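Local coordinates for protein beta-methylmalyl-CoA dehydratase (Chloroflexus aurantiacus, PDB 4E3E) that catalyses the reversible dehydration of (2R,3S)-beta-methylmalyl-CoA to mesaconyl-CoA in a glyoxylate assimilation cycle that regenerates acetyl-CoA and yields pyruvate, at residues L39-F44 / L256-F262; D209-E215 / F284-Y290; A190-L195 / L265-L269. All coordinates share one frame; numbering follows the deposited sequence.

Contact 1 of 3, residues L39-F44 / L256-F262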
loop_
_atom_site.group_PDB
_atom_site.type_symbol
_atom_site.label_atom_id
_atom_site.label_comp_id
_atom_site.label_asym_id
_atom_site.label_seq_id
_atom_site.Cartn_x
_atom_site.Cartn_y
_atom_site.Cartn_z
ATOM N N LEU A 39 -2.340 -5.527 4.131
ATOM C CA LEU A 39 -3.767 -5.601 3.872
ATOM C C LEU A 39 -4.434 -6.672 4.749
ATOM O O LEU A 39 -5.609 -6.531 5.116
ATOM C CB LEU A 39 -4.013 -5.852 2.380
ATOM C CG LEU A 39 -3.725 -4.668 1.446
ATOM C CD1 LEU A 39 -3.572 -5.229 0.029
ATOM C CD2 LEU A 39 -4.884 -3.669 1.537
ATOM N N TYR A 40 -3.689 -7.731 5.102
ATOM C CA TYR A 40 -4.302 -8.788 5.925
ATOM C C TYR A 40 -3.660 -9.000 7.293
ATOM O O TYR A 40 -4.275 -9.598 8.173
ATOM C CB TYR A 40 -4.421 -10.111 5.152
ATOM C CG TYR A 40 -5.152 -9.941 3.836
ATOM C CD1 TYR A 40 -6.546 -9.871 3.797
ATOM C CD2 TYR A 40 -4.449 -9.804 2.637
ATOM C CE1 TYR A 40 -7.224 -9.704 2.603
ATOM C CE2 TYR A 40 -5.120 -9.625 1.429
ATOM C CZ TYR A 40 -6.508 -9.582 1.420
ATOM O OH TYR A 40 -7.188 -9.400 0.235
ATOM N N GLY A 41 -2.433 -8.518 7.475
ATOM C CA GLY A 41 -1.740 -8.673 8.751
ATOM C C GLY A 41 -1.314 -10.105 9.052
ATOM O O GLY A 41 -1.165 -10.466 10.211
ATOM N N SER A 42 -1.095 -10.927 8.023
ATOM C CA SER A 42 -0.770 -12.319 8.279
ATOM C C SER A 42 0.562 -12.433 9.038
ATOM O O SER A 42 1.564 -11.817 8.661
ATOM C CB SER A 42 -0.737 -13.138 6.988
ATOM O OG SER A 42 0.032 -14.315 7.167
ATOM N N ARG A 43 0.556 -13.206 10.120
ATOM C CA ARG A 43 1.767 -13.369 10.936
ATOM C C ARG A 43 2.480 -14.708 10.757
ATOM O O ARG A 43 3.425 -14.988 11.487
ATOM C CB ARG A 43 1.464 -13.134 12.415
ATOM C CG ARG A 43 1.225 -11.673 12.762
ATOM C CD ARG A 43 1.241 -11.500 14.267
ATOM N NE ARG A 43 -0.045 -11.900 14.829
ATOM C CZ ARG A 43 -0.205 -12.472 16.019
ATOM N NH1 ARG A 43 0.851 -12.728 16.782
ATOM N NH2 ARG A 43 -1.423 -12.796 16.437
ATOM N N PHE A 44 2.043 -15.531 9.797
ATOM C CA PHE A 44 2.677 -16.840 9.581
ATOM C C PHE A 44 4.153 -16.683 9.287
ATOM O O PHE A 44 4.545 -15.888 8.423
ATOM C CB PHE A 44 1.952 -17.645 8.494
ATOM C CG PHE A 44 0.601 -18.123 8.942
ATOM C CD1 PHE A 44 0.487 -19.274 9.723
ATOM C CD2 PHE A 44 -0.545 -17.371 8.674
ATOM C CE1 PHE A 44 -0.755 -19.697 10.186
ATOM C CE2 PHE A 44 -1.790 -17.790 9.131
ATOM C CZ PHE A 44 -1.898 -18.956 9.891
ATOM N N LEU A 256 -8.488 -12.712 4.915
ATOM C CA LEU A 256 -8.670 -12.272 6.275
ATOM C C LEU A 256 -8.832 -13.457 7.250
ATOM O O LEU A 256 -8.195 -13.485 8.313
ATOM C CB LEU A 256 -9.904 -11.334 6.378
ATOM C CG LEU A 256 -9.744 -9.907 5.792
ATOM C CD1 LEU A 256 -11.090 -9.202 5.692
ATOM C CD2 LEU A 256 -8.781 -9.049 6.617
ATOM N N ALA A 257 -9.690 -14.420 6.890
ATOM C CA ALA A 257 -9.930 -15.598 7.724
ATOM C C ALA A 257 -8.632 -16.342 7.985
ATOM O O ALA A 257 -8.353 -16.748 9.126
ATOM C CB ALA A 257 -10.968 -16.521 7.085
ATOM N N ARG A 258 -7.827 -16.516 6.938
ATOM C CA ARG A 258 -6.552 -17.189 7.093
ATOM C C ARG A 258 -5.659 -16.410 8.067
ATOM O O ARG A 258 -5.044 -17.006 8.973
ATOM C CB ARG A 258 -5.886 -17.383 5.725
ATOM C CG ARG A 258 -4.410 -17.804 5.742
ATOM C CD ARG A 258 -4.100 -19.190 6.317
ATOM N NE ARG A 258 -2.685 -19.502 6.036
ATOM C CZ ARG A 258 -1.957 -20.432 6.644
ATOM N NH1 ARG A 258 -2.486 -21.217 7.597
ATOM N NH2 ARG A 258 -0.686 -20.591 6.283
ATOM N N SER A 259 -5.597 -15.085 7.894
ATOM C CA SER A 259 -4.807 -14.254 8.787
ATOM C C SER A 259 -5.278 -14.406 10.241
ATOM O O SER A 259 -4.473 -14.678 11.123
ATOM C CB SER A 259 -4.859 -12.795 8.355
ATOM O OG SER A 259 -4.031 -12.045 9.214
ATOM N N LEU A 260 -6.582 -14.259 10.479
ATOM C CA LEU A 260 -7.152 -14.437 11.810
ATOM C C LEU A 260 -6.887 -15.823 12.404
ATOM O O LEU A 260 -6.693 -15.965 13.622
ATOM C CB LEU A 260 -8.667 -14.237 11.746
ATOM C CG LEU A 260 -9.201 -12.853 11.397
ATOM C CD1 LEU A 260 -10.702 -12.925 11.171
ATOM C CD2 LEU A 260 -8.847 -11.831 12.473
ATOM N N SER A 261 -6.892 -16.848 11.548
ATOM C CA SER A 261 -6.629 -18.222 11.982
ATOM C C SER A 261 -5.249 -18.402 12.646
ATOM O O SER A 261 -5.049 -19.386 13.375
ATOM C CB SER A 261 -6.796 -19.220 10.826
ATOM O OG SER A 261 -5.592 -19.333 10.070
ATOM N N PHE A 262 -4.317 -17.464 12.407
ATOM C CA PHE A 262 -3.002 -17.487 13.095
ATOM C C PHE A 262 -3.173 -17.642 14.608
ATOM O O PHE A 262 -2.371 -18.307 15.263
ATOM C CB PHE A 262 -2.157 -16.236 12.818
ATOM C CG PHE A 262 -0.755 -16.293 13.447
ATOM C CD1 PHE A 262 0.295 -16.933 12.796
ATOM C CD2 PHE A 262 -0.512 -15.731 14.698
ATOM C CE1 PHE A 262 1.558 -17.004 13.367
ATOM C CE2 PHE A 262 0.746 -15.794 15.284
ATOM C CZ PHE A 262 1.789 -16.430 14.616
HETATM O O HOH W 1 -2.151 -13.271 11.316
#

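Contact 2 of 3, residues D209-E215 / F284-Y290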
loop_
_atom_site.group_PDB
_atom_site.type_symbol
_atom_site.label_atom_id
_atom_site.label_comp_id
_atom_site.label_asym_id
_atom_site.label_seq_id
_atom_site.Cartn_x
_atom_site.Cartn_y
_atom_site.Cartn_z
ATOM N N ASP A 209 -10.262 -12.671 17.352
ATOM C CA ASP A 209 -10.160 -11.314 16.800
ATOM C C ASP A 209 -11.206 -11.008 15.716
ATOM O O ASP A 209 -11.577 -11.872 14.917
ATOM C CB ASP A 209 -8.754 -11.057 16.234
ATOM C CG ASP A 209 -7.653 -11.236 17.273
ATOM O OD1 ASP A 209 -7.320 -12.394 17.632
ATOM O OD2 ASP A 209 -7.098 -10.212 17.719
ATOM N N GLY A 210 -11.660 -9.760 15.686
ATOM C CA GLY A 210 -12.499 -9.263 14.598
ATOM C C GLY A 210 -11.845 -8.075 13.912
ATOM O O GLY A 210 -11.236 -7.236 14.578
ATOM N N VAL A 211 -11.970 -7.999 12.583
ATOM C CA VAL A 211 -11.381 -6.891 11.813
ATOM C C VAL A 211 -12.393 -6.271 10.861
ATOM O O VAL A 211 -13.123 -6.983 10.145
ATOM C CB VAL A 211 -10.087 -7.291 11.053
ATOM C CG1 VAL A 211 -9.002 -7.700 12.040
ATOM C CG2 VAL A 211 -10.338 -8.392 10.013
ATOM N N THR A 212 -12.438 -4.941 10.860
ATOM C CA THR A 212 -13.415 -4.213 10.049
ATOM C C THR A 212 -12.845 -3.893 8.665
ATOM O O THR A 212 -11.709 -3.431 8.546
ATOM C CB THR A 212 -13.867 -2.940 10.774
ATOM O OG1 THR A 212 -14.337 -3.309 12.069
ATOM C CG2 THR A 212 -14.987 -2.217 10.022
ATOM N N ILE A 213 -13.647 -4.164 7.631
ATOM C CA ILE A 213 -13.282 -3.913 6.233
ATOM C C ILE A 213 -13.517 -2.456 5.853
ATOM O O ILE A 213 -14.599 -1.922 6.079
ATOM C CB ILE A 213 -14.073 -4.844 5.285
ATOM C CG1 ILE A 213 -13.777 -6.311 5.624
ATOM C CG2 ILE A 213 -13.782 -4.544 3.813
ATOM C CD1 ILE A 213 -14.578 -7.307 4.817
ATOM N N GLU A 214 -12.494 -1.822 5.278
ATOM C CA GLU A 214 -12.635 -0.463 4.724
ATOM C C GLU A 214 -12.752 -0.546 3.194
ATOM O O GLU A 214 -12.244 -1.490 2.590
ATOM C CB GLU A 214 -11.439 0.421 5.146
ATOM C CG GLU A 214 -11.370 0.722 6.642
ATOM C CD GLU A 214 -12.633 1.434 7.151
ATOM O OE1 GLU A 214 -13.075 2.416 6.513
ATOM O OE2 GLU A 214 -13.192 1.029 8.199
ATOM N N GLU A 215 -13.422 0.421 2.565
ATOM C CA GLU A 215 -13.523 0.427 1.090
ATOM C C GLU A 215 -12.155 0.433 0.409
ATOM O O GLU A 215 -11.919 -0.353 -0.524
ATOM C CB GLU A 215 -14.348 1.609 0.581
ATOM C CG GLU A 215 -15.813 1.603 1.006
ATOM C CD GLU A 215 -16.677 0.601 0.232
ATOM O OE1 GLU A 215 -16.160 -0.206 -0.595
ATOM O OE2 GLU A 215 -17.885 0.618 0.464
ATOM N N PHE A 284 -19.324 -6.496 3.023
ATOM C CA PHE A 284 -19.323 -5.086 2.645
ATOM C C PHE A 284 -18.370 -4.322 3.542
ATOM O O PHE A 284 -18.096 -4.771 4.656
ATOM C CB PHE A 284 -20.727 -4.521 2.827
ATOM C CG PHE A 284 -21.781 -5.281 2.073
ATOM C CD1 PHE A 284 -21.946 -5.096 0.706
ATOM C CD2 PHE A 284 -22.606 -6.196 2.733
ATOM C CE1 PHE A 284 -22.918 -5.800 0.005
ATOM C CE2 PHE A 284 -23.574 -6.909 2.040
ATOM C CZ PHE A 284 -23.733 -6.702 0.667
ATOM N N ALA A 285 -17.852 -3.183 3.058
ATOM C CA ALA A 285 -17.063 -2.273 3.903
ATOM C C ALA A 285 -17.911 -1.915 5.096
ATOM O O ALA A 285 -19.126 -1.742 4.941
ATOM C CB ALA A 285 -16.676 -1.020 3.138
ATOM N N GLY A 286 -17.302 -1.859 6.283
ATOM C CA GLY A 286 -18.075 -1.635 7.508
ATOM C C GLY A 286 -18.455 -2.906 8.262
ATOM O O GLY A 286 -18.855 -2.855 9.435
ATOM N N ASP A 287 -18.384 -4.048 7.589
ATOM C CA ASP A 287 -18.568 -5.322 8.257
ATOM C C ASP A 287 -17.320 -5.686 9.036
ATOM O O ASP A 287 -16.190 -5.504 8.552
ATOM C CB ASP A 287 -18.875 -6.428 7.245
ATOM C CG ASP A 287 -20.276 -6.298 6.630
ATOM O OD1 ASP A 287 -21.142 -5.595 7.194
ATOM O OD2 ASP A 287 -20.518 -6.918 5.571
ATOM N N THR A 288 -17.509 -6.228 10.232
ATOM C CA THR A 288 -16.360 -6.776 10.988
ATOM C C THR A 288 -16.287 -8.299 10.863
ATOM O O THR A 288 -17.230 -9.001 11.226
ATOM C CB THR A 288 -16.433 -6.345 12.464
ATOM O OG1 THR A 288 -16.537 -4.918 12.512
ATOM C CG2 THR A 288 -15.199 -6.793 13.251
ATOM N N ILE A 289 -15.155 -8.805 10.365
ATOM C CA ILE A 289 -15.014 -10.217 10.072
ATOM C C ILE A 289 -14.366 -10.942 11.256
ATOM O O ILE A 289 -13.316 -10.506 11.770
ATOM C CB ILE A 289 -14.139 -10.458 8.807
ATOM C CG1 ILE A 289 -14.747 -9.774 7.558
ATOM C CG2 ILE A 289 -13.950 -11.951 8.566
ATOM C CD1 ILE A 289 -16.251 -10.030 7.342
ATOM N N TYR A 290 -14.999 -12.043 11.671
ATOM C CA TYR A 290 -14.456 -12.965 12.668
ATOM C C TYR A 290 -14.327 -14.332 12.027
ATOM O O TYR A 290 -14.925 -14.590 10.983
ATOM C CB TYR A 290 -15.427 -13.113 13.819
ATOM C CG TYR A 290 -15.643 -11.882 14.643
ATOM C CD1 TYR A 290 -16.610 -10.931 14.283
ATOM C CD2 TYR A 290 -14.920 -11.687 15.820
ATOM C CE1 TYR A 290 -16.834 -9.807 15.069
ATOM C CE2 TYR A 290 -15.134 -10.571 16.614
ATOM C CZ TYR A 290 -16.084 -9.635 16.233
ATOM O OH TYR A 290 -16.282 -8.544 17.029
HETATM O O HOH W 2 -18.778 -1.998 0.616
#

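Contact 3 of 3, residues A190-L195 / L265-L269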
loop_
_atom_site.group_PDB
_atom_site.type_symbol
_atom_site.label_atom_id
_atom_site.label_comp_id
_atom_site.label_asym_id
_atom_site.label_seq_id
_atom_site.Cartn_x
_atom_site.Cartn_y
_atom_site.Cartn_z
ATOM N N ALA A 190 7.744 -19.277 15.548
ATOM C CA ALA A 190 6.558 -19.681 14.808
ATOM C C ALA A 190 5.300 -19.120 15.473
ATOM O O ALA A 190 4.381 -18.688 14.792
ATOM C CB ALA A 190 6.472 -21.188 14.692
ATOM N N GLY A 191 5.274 -19.128 16.803
ATOM C CA GLY A 191 4.181 -18.526 17.540
ATOM C C GLY A 191 3.298 -19.491 18.311
ATOM O O GLY A 191 2.305 -19.073 18.899
ATOM N N SER A 192 3.639 -20.775 18.318
ATOM C CA SER A 192 2.859 -21.745 19.090
ATOM C C SER A 192 3.669 -22.975 19.435
ATOM O O SER A 192 4.577 -23.361 18.693
ATOM C CB SER A 192 1.583 -22.161 18.338
ATOM O OG SER A 192 0.835 -23.109 19.083
ATOM N N ASN A 193 3.337 -23.578 20.572
ATOM C CA ASN A 193 3.885 -24.873 20.963
ATOM C C ASN A 193 3.097 -26.047 20.396
ATOM O O ASN A 193 3.603 -27.163 20.359
ATOM C CB ASN A 193 3.974 -24.985 22.487
ATOM C CG ASN A 193 4.973 -24.013 23.075
ATOM O OD1 ASN A 193 6.057 -23.812 22.524
ATOM N ND2 ASN A 193 4.610 -23.392 24.192
ATOM N N TYR A 194 1.876 -25.781 19.932
ATOM C CA TYR A 194 1.002 -26.814 19.385
ATOM C C TYR A 194 1.429 -27.270 17.994
ATOM O O TYR A 194 1.479 -26.485 17.050
ATOM C CB TYR A 194 -0.461 -26.341 19.395
ATOM C CG TYR A 194 -1.003 -26.154 20.800
ATOM C CD1 TYR A 194 -1.305 -27.258 21.605
ATOM C CD2 TYR A 194 -1.202 -24.883 21.332
ATOM C CE1 TYR A 194 -1.797 -27.099 22.896
ATOM C CE2 TYR A 194 -1.692 -24.715 22.624
ATOM C CZ TYR A 194 -1.985 -25.825 23.399
ATOM O OH TYR A 194 -2.470 -25.663 24.676
ATOM N N LEU A 195 1.731 -28.557 17.883
ATOM C CA LEU A 195 2.139 -29.160 16.614
ATOM C C LEU A 195 1.041 -30.089 16.082
ATOM O O LEU A 195 -0.029 -30.220 16.689
ATOM C CB LEU A 195 3.495 -29.879 16.769
ATOM C CG LEU A 195 4.669 -28.962 17.112
ATOM C CD1 LEU A 195 5.946 -29.762 17.383
ATOM C CD2 LEU A 195 4.905 -27.937 16.004
ATOM N N LEU A 265 -3.930 -21.513 14.972
ATOM C CA LEU A 265 -3.334 -22.399 13.967
ATOM C C LEU A 265 -1.969 -21.889 13.486
ATOM O O LEU A 265 -1.629 -22.042 12.317
ATOM C CB LEU A 265 -4.301 -22.587 12.785
ATOM C CG LEU A 265 -5.515 -23.484 13.059
ATOM C CD1 LEU A 265 -6.616 -23.260 12.038
ATOM C CD2 LEU A 265 -5.105 -24.960 13.125
ATOM N N ALA A 266 -1.187 -21.298 14.393
ATOM C CA ALA A 266 0.089 -20.661 14.040
ATOM C C ALA A 266 1.078 -21.584 13.310
ATOM O O ALA A 266 1.818 -21.125 12.442
ATOM C CB ALA A 266 0.744 -20.057 15.279
ATOM N N ASN A 267 1.093 -22.875 13.646
ATOM C CA ASN A 267 2.037 -23.794 12.982
ATOM C C ASN A 267 1.523 -24.376 11.665
ATOM O O ASN A 267 2.226 -25.171 11.021
ATOM C CB ASN A 267 2.531 -24.889 13.948
ATOM C CG ASN A 267 3.540 -24.351 14.949
ATOM O OD1 ASN A 267 3.414 -24.565 16.159
ATOM N ND2 ASN A 267 4.536 -23.635 14.449
ATOM N N ALA A 268 0.307 -23.972 11.258
ATOM C CA ALA A 268 -0.212 -24.322 9.932
ATOM C C ALA A 268 0.519 -23.453 8.914
ATOM O O ALA A 268 -0.023 -22.459 8.411
ATOM C CB ALA A 268 -1.719 -24.116 9.852
ATOM N N LEU A 269 1.748 -23.845 8.607
ATOM C CA LEU A 269 2.692 -22.942 7.951
ATOM C C LEU A 269 2.285 -22.471 6.565
ATOM O O LEU A 269 2.609 -21.337 6.172
ATOM C CB LEU A 269 4.079 -23.564 7.904
ATOM C CG LEU A 269 4.780 -23.557 9.265
ATOM C CD1 LEU A 269 6.205 -24.008 9.042
ATOM C CD2 LEU A 269 4.710 -22.187 9.978
HETATM O O HOH W 3 3.926 -19.309 11.998
HETATM O O HOH W 4 -0.167 -24.270 15.955
#

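Contact 1 of 3, residues L39-F44 / L256-F262
Phe44 is sandwiched: the guanidinium of Arg258 lies flat on one face of its ring and the edge of Phe262 meets the other. Arg258 CZ stands 3.6 Å from the centroid of the Phe44 ring, with the two planes only 14° apart, a stacked cation-pi pair. The bend at chi2 (66°) folds the arginine chain so that its guanidinium comes over the ring, and Ala268 O takes a hydrogen bond from NH1. On the far side Phe262 makes a T-shaped pair with Phe44, planes at 83°, and Ser261 OG sits at the ring edge. Phe262 is in turn covered by Arg43, whose CB stands squarely above its face in a CH-pi contact, 3.7 Å from the centroid.

Helix 250-265, which carries Arg258, Ser261 and Phe262, belongs to the C-terminal half of this double hot-dog protein, while 39-44 leaves helix 30-40 of the N-terminal half through Gly41, at positive phi. Ser259 OG donates to Tyr40 O at 2.7 Å, approaching from above the carbonyl plane. A water bridges Arg43 N and Ser259 O. Farther back along the helix, Leu256 CD2 packs 3.7 Å from Tyr40 CD1, and the phenol OH of Tyr40 is hydrogen-bonded to His252 and Tyr225.

Contact 2 of 3, residues D209-E215 / F284-Y290
Tyr290 turns one ring face to Gly210, whose CA stands above it, offset toward the rim, in a CH-pi contact 3.8 Å from the centroid; Asp209 O approaches the same ring obliquely at CD2. Replacing Tyr290 with an alanine would probably leave Gly210 without its aromatic cover and Asn234 of the second subunit without its hydrogen bond to the phenol OH.

Beside the ring, Val211 and Ile289 form the antiparallel hydrogen-bonded pair, Ile289 N reaching Val211 O at 2.7 Å and Val211 N reaching Ile289 O at 3.0 Å. Thr212 and Thr288 are the non-hydrogen-bonded pair; both hydroxyls stand beside their own backbone N (chi1 -54° in each), which brings the OG1 atoms within 2.8 Å. The pairing runs on through Ile213 N to Asp287 O, nearly straight at 168°, and Gly286 N, in the type II turn 284-287, donates to Ile213 O at 2.7 Å. Ile213 CD1 packs on Ile289 CG1 at 3.7 Å.

Strand 204-212 is one of the two outermost strands of the sheet in this chain and 288-300 lies between it and 307-318; helix 250-265 covers the Val211 and Ile213 side, whereas Thr212 bonds to Phe233 and Leu235 of the second subunit.

Contact 3 of 3, residues A190-L195 / L265-L269
Ala190, the last residue of helix 187-190, points its methyl at the Asn267 side chain, while its carbonyl reaches across through water: one molecule donates to Ala190 O at 2.9 Å and to Ala266 O at 2.8 Å, tying the helix end to the turn opposite. Gly191 then takes the chain out of the helix at positive phi (113°), backbone angles that leave no room for a CB beside the carbonyl O of Ala190; its carbonyl carbon passes close by the Ala266 methyl.

Ser192 brings its CB to 3.8 Å from Ala266 CB. With OG anti to the backbone N (chi1 179°), the hydroxyl swings forward along the chain and accepts from Tyr194 N at 3.0 Å, closing an ST turn. Tyr194 meets the other segment with its backbone: a second water donates to Tyr194 O at 3.0 Å and accepts from Asn267 N at 3.0 Å, with a weak link to Ser192 OG. The tyrosine ring makes its contact with another chain, a cation-pi pair with Lys4 of the second subunit. Leu195 turns its CD2 back onto the end of Asn267, and its N is held by Asp198.

Across from all this, 265-268 is a type I turn whose Ala268 N bonds to Leu265 O, overlapped by an inverse gamma turn centred on Ala268. Two loops of the C-terminal half meet here, one after helix 187-190 and the other joining helix 250-265 to strand 270-278, with Met348 of strand 338-349 also packing on Asn267. Chemically this is a polar, water-mediated junction: backbone carbonyls and an amide N are satisfied through two bridging waters, and carbon-to-carbon contact is slight, chiefly Ser192 CB on the Ala266 methyl, while the Ala190 methyl and the Leu195 branch rest against the Asn267 side chain.

In the fold
Helix 250-265 and the loop after it supply one segment each to contacts 1 and 3. Contact 1 is in the middle, its centre about 13 Å from those of contacts 2 and 3, which are about 25 Å apart between centres and do not touch. Leu256 and Leu260 pack onto the paired strands of contact 2, while Arg258 reaches the turn of contact 3. Along the chain the segments run 39-44, 190-195, 209-215, 256-262, 265-269, 284-290, so every pair of contacts crosses. Contact 1 joins the N-terminal half to the C-terminal half, at the helix that lies over strands 204-212 and 288-300. Each contact also touches the second subunit, consistent with the homodimer, and contact 2 reaches a third copy.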